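Local coordinates for protein alkaline phosphatase D (Bacillus subtilis, PDB 2YEQ) that hydrolyses phosphate esters, acting as a secreted phosphodiesterase and alkaline phosphatase with iron and calcium in its active site, at residues A[449-458]-A[469-479]. Numbering follows the deposited sequence.
With PE5 (3,6,9,12,15,18,21,24-octaoxahexacosan-1-ol), chain H.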
loop_
_atom_site.group_PDB
_atom_site.type_symbol
_atom_site.label_atom_id
_atom_site.label_comp_id
_atom_site.label_asym_id
_atom_site.label_seq_id
_atom_site.Cartn_x
_atom_site.Cartn_y
_atom_site.Cartn_z
ATOM N N PRO A 449 7.943 -4.650 -22.449
ATOM C CA PRO A 449 7.235 -3.711 -23.326
ATOM C C PRO A 449 5.900 -4.197 -23.887
ATOM O O PRO A 449 5.000 -3.381 -24.061
ATOM C CB PRO A 449 8.244 -3.449 -24.444
ATOM C CG PRO A 449 9.561 -3.596 -23.774
ATOM C CD PRO A 449 9.355 -4.778 -22.854
ATOM N N HIS A 450 5.757 -5.496 -24.139
ATOM C CA HIS A 450 4.537 -6.004 -24.775
ATOM C C HIS A 450 3.732 -6.921 -23.896
ATOM O O HIS A 450 2.698 -7.450 -24.316
ATOM C CB HIS A 450 4.894 -6.711 -26.092
ATOM C CG HIS A 450 5.641 -5.827 -27.041
ATOM N ND1 HIS A 450 5.216 -4.551 -27.352
ATOM C CD2 HIS A 450 6.816 -6.002 -27.690
ATOM C CE1 HIS A 450 6.085 -3.983 -28.171
ATOM N NE2 HIS A 450 7.063 -4.845 -28.396
ATOM N N GLN A 451 4.185 -7.106 -22.666
ATOM C CA GLN A 451 3.504 -7.992 -21.763
ATOM C C GLN A 451 3.627 -7.609 -20.278
ATOM O O GLN A 451 4.719 -7.289 -19.803
ATOM C CB GLN A 451 4.082 -9.357 -21.958
ATOM C CG GLN A 451 3.362 -10.401 -21.240
ATOM C CD GLN A 451 3.968 -11.763 -21.503
ATOM O OE1 GLN A 451 3.794 -12.341 -22.589
ATOM N NE2 GLN A 451 4.711 -12.273 -20.519
ATOM N N TRP A 452 2.515 -7.719 -19.560
ATOM C CA TRP A 452 2.480 -7.522 -18.105
ATOM C C TRP A 452 2.084 -8.833 -17.487
ATOM O O TRP A 452 1.025 -9.365 -17.789
ATOM C CB TRP A 452 1.451 -6.459 -17.721
ATOM C CG TRP A 452 1.504 -6.055 -16.257
ATOM C CD1 TRP A 452 1.184 -6.813 -15.184
ATOM C CD2 TRP A 452 1.926 -4.794 -15.755
ATOM N NE1 TRP A 452 1.392 -6.098 -14.013
ATOM C CE2 TRP A 452 1.829 -4.845 -14.348
ATOM C CE3 TRP A 452 2.393 -3.630 -16.352
ATOM C CZ2 TRP A 452 2.180 -3.770 -13.537
ATOM C CZ3 TRP A 452 2.722 -2.536 -15.529
ATOM C CH2 TRP A 452 2.623 -2.631 -14.144
ATOM N N LYS A 453 2.914 -9.350 -16.597
ATOM C CA LYS A 453 2.565 -10.545 -15.857
ATOM C C LYS A 453 2.423 -10.243 -14.365
ATOM O O LYS A 453 3.274 -9.557 -13.794
ATOM C CB LYS A 453 3.630 -11.623 -16.046
ATOM C CG LYS A 453 3.381 -12.861 -15.207
ATOM C CD LYS A 453 3.964 -14.131 -15.838
ATOM C CE LYS A 453 5.422 -14.041 -16.019
ATOM N NZ LYS A 453 6.058 -15.391 -16.358
ATOM N N ALA A 454 1.360 -10.771 -13.773
ATOM C CA ALA A 454 1.091 -10.673 -12.349
ATOM C C ALA A 454 1.049 -12.064 -11.778
ATOM O O ALA A 454 0.252 -12.891 -12.226
ATOM C CB ALA A 454 -0.263 -9.959 -12.101
ATOM N N ASP A 455 1.902 -12.321 -10.786
ATOM C CA ASP A 455 1.868 -13.537 -9.991
ATOM C C ASP A 455 1.303 -13.278 -8.598
ATOM O O ASP A 455 1.807 -12.404 -7.885
ATOM C CB ASP A 455 3.301 -14.073 -9.815
ATOM C CG ASP A 455 3.999 -14.411 -11.157
ATOM O OD1 ASP A 455 3.316 -14.833 -12.110
ATOM O OD2 ASP A 455 5.239 -14.249 -11.247
ATOM N N TYR A 456 0.310 -14.064 -8.189
ATOM C CA TYR A 456 -0.277 -13.955 -6.870
ATOM C C TYR A 456 0.429 -14.916 -5.937
ATOM O O TYR A 456 0.294 -16.132 -6.050
ATOM C CB TYR A 456 -1.781 -14.221 -6.917
ATOM C CG TYR A 456 -2.527 -13.098 -7.626
ATOM C CD1 TYR A 456 -2.561 -13.021 -9.035
ATOM C CD2 TYR A 456 -3.170 -12.098 -6.904
ATOM C CE1 TYR A 456 -3.232 -11.966 -9.689
ATOM C CE2 TYR A 456 -3.846 -11.052 -7.548
ATOM C CZ TYR A 456 -3.870 -10.984 -8.929
ATOM O OH TYR A 456 -4.547 -9.938 -9.545
ATOM N N ARG A 457 1.196 -14.351 -5.012
ATOM C CA ARG A 457 2.066 -15.125 -4.134
ATOM C C ARG A 457 1.424 -15.260 -2.777
ATOM O O ARG A 457 1.336 -14.272 -2.046
ATOM C CB ARG A 457 3.411 -14.410 -4.006
ATOM C CG ARG A 457 4.029 -13.976 -5.318
ATOM C CD ARG A 457 4.800 -15.144 -5.981
ATOM N NE ARG A 457 6.065 -15.398 -5.304
ATOM C CZ ARG A 457 6.605 -16.598 -5.064
ATOM N NH1 ARG A 457 6.018 -17.722 -5.445
ATOM N NH2 ARG A 457 7.769 -16.666 -4.440
ATOM N N VAL A 458 0.977 -16.462 -2.427
ATOM C CA VAL A 458 0.157 -16.645 -1.245
ATOM C C VAL A 458 0.587 -17.799 -0.332
ATOM O O VAL A 458 1.432 -18.630 -0.700
ATOM C CB VAL A 458 -1.329 -16.815 -1.668
ATOM C CG1 VAL A 458 -1.740 -15.679 -2.598
ATOM C CG2 VAL A 458 -1.550 -18.169 -2.347
ATOM N N ILE A 469 5.284 -20.244 0.756
ATOM C CA ILE A 469 4.621 -19.394 -0.235
ATOM C C ILE A 469 4.580 -20.111 -1.601
ATOM O O ILE A 469 5.476 -20.891 -1.916
ATOM C CB ILE A 469 5.314 -18.033 -0.349
ATOM C CG1 ILE A 469 4.367 -16.996 -0.979
ATOM C CG2 ILE A 469 6.624 -18.136 -1.131
ATOM C CD1 ILE A 469 4.728 -15.565 -0.621
ATOM N N SER A 470 3.517 -19.897 -2.375
ATOM C CA SER A 470 3.413 -20.429 -3.748
ATOM C C SER A 470 2.729 -19.407 -4.620
ATOM O O SER A 470 2.000 -18.541 -4.128
ATOM C CB SER A 470 2.554 -21.688 -3.807
ATOM O OG SER A 470 2.716 -22.487 -2.669
ATOM N N THR A 471 2.950 -19.522 -5.917
ATOM C CA THR A 471 2.204 -18.746 -6.883
ATOM C C THR A 471 0.859 -19.461 -7.098
ATOM O O THR A 471 0.806 -20.560 -7.666
ATOM C CB THR A 471 3.010 -18.562 -8.151
ATOM O OG1 THR A 471 4.231 -17.866 -7.826
ATOM C CG2 THR A 471 2.240 -17.766 -9.214
ATOM N N ARG A 472 -0.216 -18.878 -6.567
ATOM C CA ARG A 472 -1.562 -19.429 -6.730
ATOM C C ARG A 472 -1.983 -19.373 -8.189
ATOM O O ARG A 472 -2.660 -20.265 -8.709
ATOM C CB ARG A 472 -2.607 -18.645 -5.889
ATOM C CG ARG A 472 -4.067 -19.058 -6.148
ATOM C CD ARG A 472 -4.276 -20.444 -5.682
ATOM N NE ARG A 472 -5.597 -21.004 -5.906
ATOM C CZ ARG A 472 -6.060 -21.455 -7.072
ATOM N NH1 ARG A 472 -5.345 -21.358 -8.191
ATOM N NH2 ARG A 472 -7.261 -21.996 -7.120
ATOM N N ALA A 473 -1.610 -18.294 -8.838
ATOM C CA ALA A 473 -2.022 -18.079 -10.178
ATOM C C ALA A 473 -1.213 -16.973 -10.751
ATOM O O ALA A 473 -0.710 -16.087 -10.024
ATOM C CB ALA A 473 -3.526 -17.750 -10.239
ATOM N N SER A 474 -1.090 -17.028 -12.069
ATOM C CA SER A 474 -0.342 -16.059 -12.820
ATOM C C SER A 474 -1.158 -15.652 -14.046
ATOM O O SER A 474 -1.754 -16.522 -14.727
ATOM C CB SER A 474 1.011 -16.652 -13.225
ATOM O OG SER A 474 1.732 -15.740 -14.061
ATOM N N PHE A 475 -1.189 -14.346 -14.321
ATOM C CA PHE A 475 -1.949 -13.784 -15.445
ATOM C C PHE A 475 -1.044 -12.925 -16.250
ATOM O O PHE A 475 -0.160 -12.253 -15.705
ATOM C CB PHE A 475 -3.167 -12.976 -14.945
ATOM C CG PHE A 475 -4.207 -13.816 -14.268
ATOM C CD1 PHE A 475 -4.142 -14.065 -12.911
ATOM C CD2 PHE A 475 -5.250 -14.357 -14.986
ATOM C CE1 PHE A 475 -5.083 -14.856 -12.295
ATOM C CE2 PHE A 475 -6.204 -15.128 -14.371
ATOM C CZ PHE A 475 -6.114 -15.401 -13.034
ATOM N N VAL A 476 -1.223 -12.957 -17.567
ATOM C CA VAL A 476 -0.538 -12.046 -18.442
ATOM C C VAL A 476 -1.532 -11.184 -19.235
ATOM O O VAL A 476 -2.588 -11.661 -19.615
ATOM C CB VAL A 476 0.360 -12.832 -19.419
ATOM C CG1 VAL A 476 0.917 -11.905 -20.462
ATOM C CG2 VAL A 476 1.480 -13.494 -18.671
ATOM N N TYR A 477 -1.181 -9.920 -19.473
ATOM C CA TYR A 477 -1.982 -9.028 -20.304
ATOM C C TYR A 477 -1.082 -8.545 -21.400
ATOM O O TYR A 477 0.036 -8.097 -21.145
ATOM C CB TYR A 477 -2.571 -7.850 -19.490
ATOM C CG TYR A 477 -3.250 -6.773 -20.319
ATOM C CD1 TYR A 477 -4.439 -7.020 -20.983
ATOM C CD2 TYR A 477 -2.686 -5.518 -20.459
ATOM C CE1 TYR A 477 -5.062 -6.025 -21.766
ATOM C CE2 TYR A 477 -3.310 -4.514 -21.215
ATOM C CZ TYR A 477 -4.499 -4.777 -21.857
ATOM O OH TYR A 477 -5.088 -3.796 -22.619
ATOM N N GLN A 478 -1.562 -8.623 -22.634
ATOM C CA GLN A 478 -0.757 -8.264 -23.788
ATOM C C GLN A 478 -1.315 -7.170 -24.695
ATOM O O GLN A 478 -0.934 -7.095 -25.853
ATOM C CB GLN A 478 -0.507 -9.516 -24.608
ATOM C CG GLN A 478 0.415 -10.460 -23.932
ATOM C CD GLN A 478 0.571 -11.779 -24.667
ATOM O OE1 GLN A 478 -0.203 -12.113 -25.568
ATOM N NE2 GLN A 478 1.571 -12.547 -24.266
ATOM N N LYS A 479 -2.158 -6.292 -24.180
ATOM C CA LYS A 479 -2.589 -5.123 -24.958
ATOM C C LYS A 479 -3.333 -5.555 -26.226
ATOM O O LYS A 479 -2.998 -5.162 -27.339
ATOM C CB LYS A 479 -1.404 -4.220 -25.329
ATOM C CG LYS A 479 -0.515 -3.813 -24.162
ATOM C CD LYS A 479 0.270 -2.544 -24.493
ATOM C CE LYS A 479 1.683 -2.591 -23.982
ATOM N NZ LYS A 479 2.490 -1.472 -24.492
HETATM C C48 PE5 H . 7.786 -15.136 -12.813
HETATM C C50 PE5 H . 8.719 -15.381 -13.990
HETATM O O1 PE5 H . 8.217 -14.696 -15.144
HETATM C C1 PE5 H . 9.200 -14.053 -15.961
HETATM C C2 PE5 H . 8.558 -13.063 -16.936
HETATM O O2 PE5 H . 8.295 -13.693 -18.188
HETATM C C3 PE5 H . 7.296 -13.096 -19.026
HETATM C C4 PE5 H . 6.963 -14.075 -20.152
HETATM O O3 PE5 H . 5.654 -14.650 -20.001
HETATM C C5 PE5 H . 5.713 -16.048 -19.722
HETATM C C6 PE5 H . 4.362 -16.709 -19.561
HETATM O O4 PE5 H . 4.514 -17.885 -18.757
HETATM C C7 PE5 H . 4.191 -17.669 -17.390
HETATM C C8 PE5 H . 4.659 -18.772 -16.471
HETATM O O5 PE5 H . 4.953 -18.211 -15.183
HETATM C C9 PE5 H . 3.871 -18.418 -14.279
HETATM O O HOH W 1 1.579 -6.443 -26.329
#
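The ring of Y456 takes the carbonyl oxygen of A473 at its edge, in plane, and its CE1 lies 4.0 Å from CD1 of F475, the two side chains crossing at about a right angle; both aromatics pack against F435 on this face, away from the polar row of K453, D455 and S474. One face of the Y477 ring carries the backbone N of K479, 3.5 Å above its centre. The side chains of Q451 and Q478 run side by side and point the same way, their amide planes 21° apart. NE2 of Q478 donates to OE1 of Q451 at 2.8 Å, tilted 28° from the acceptor's carbonyl plane; glutamine suits both places, since an amide can accept and donate. Were Q451 an alanine, NE2 of Q478 would probably be left without this acceptor. NE2 of Q451 donates to O3 of PE5, a polyether probably from the crystallisation liquor, and K453, bent at chi3, brings NZ to 2.6 Å from its O1. OG of S474, anti to its backbone N (chi1 176°), donates to OD1 of D455 at 2.7 Å, while OD2 forms a salt bridge with R444, so each carboxylate oxygen has a partner, one of them the short serine hydroxyl. Farther along, NH1 of R457 reaches OG1 of T471 at 3.0 Å, its NE being paired with E141. Paired backbone bonds, as between W452 and Y477, mark an antiparallel beta hairpin continuing the mixed sheet of the calcineurin-like phosphatase domain between strands 440-448 and 484-489.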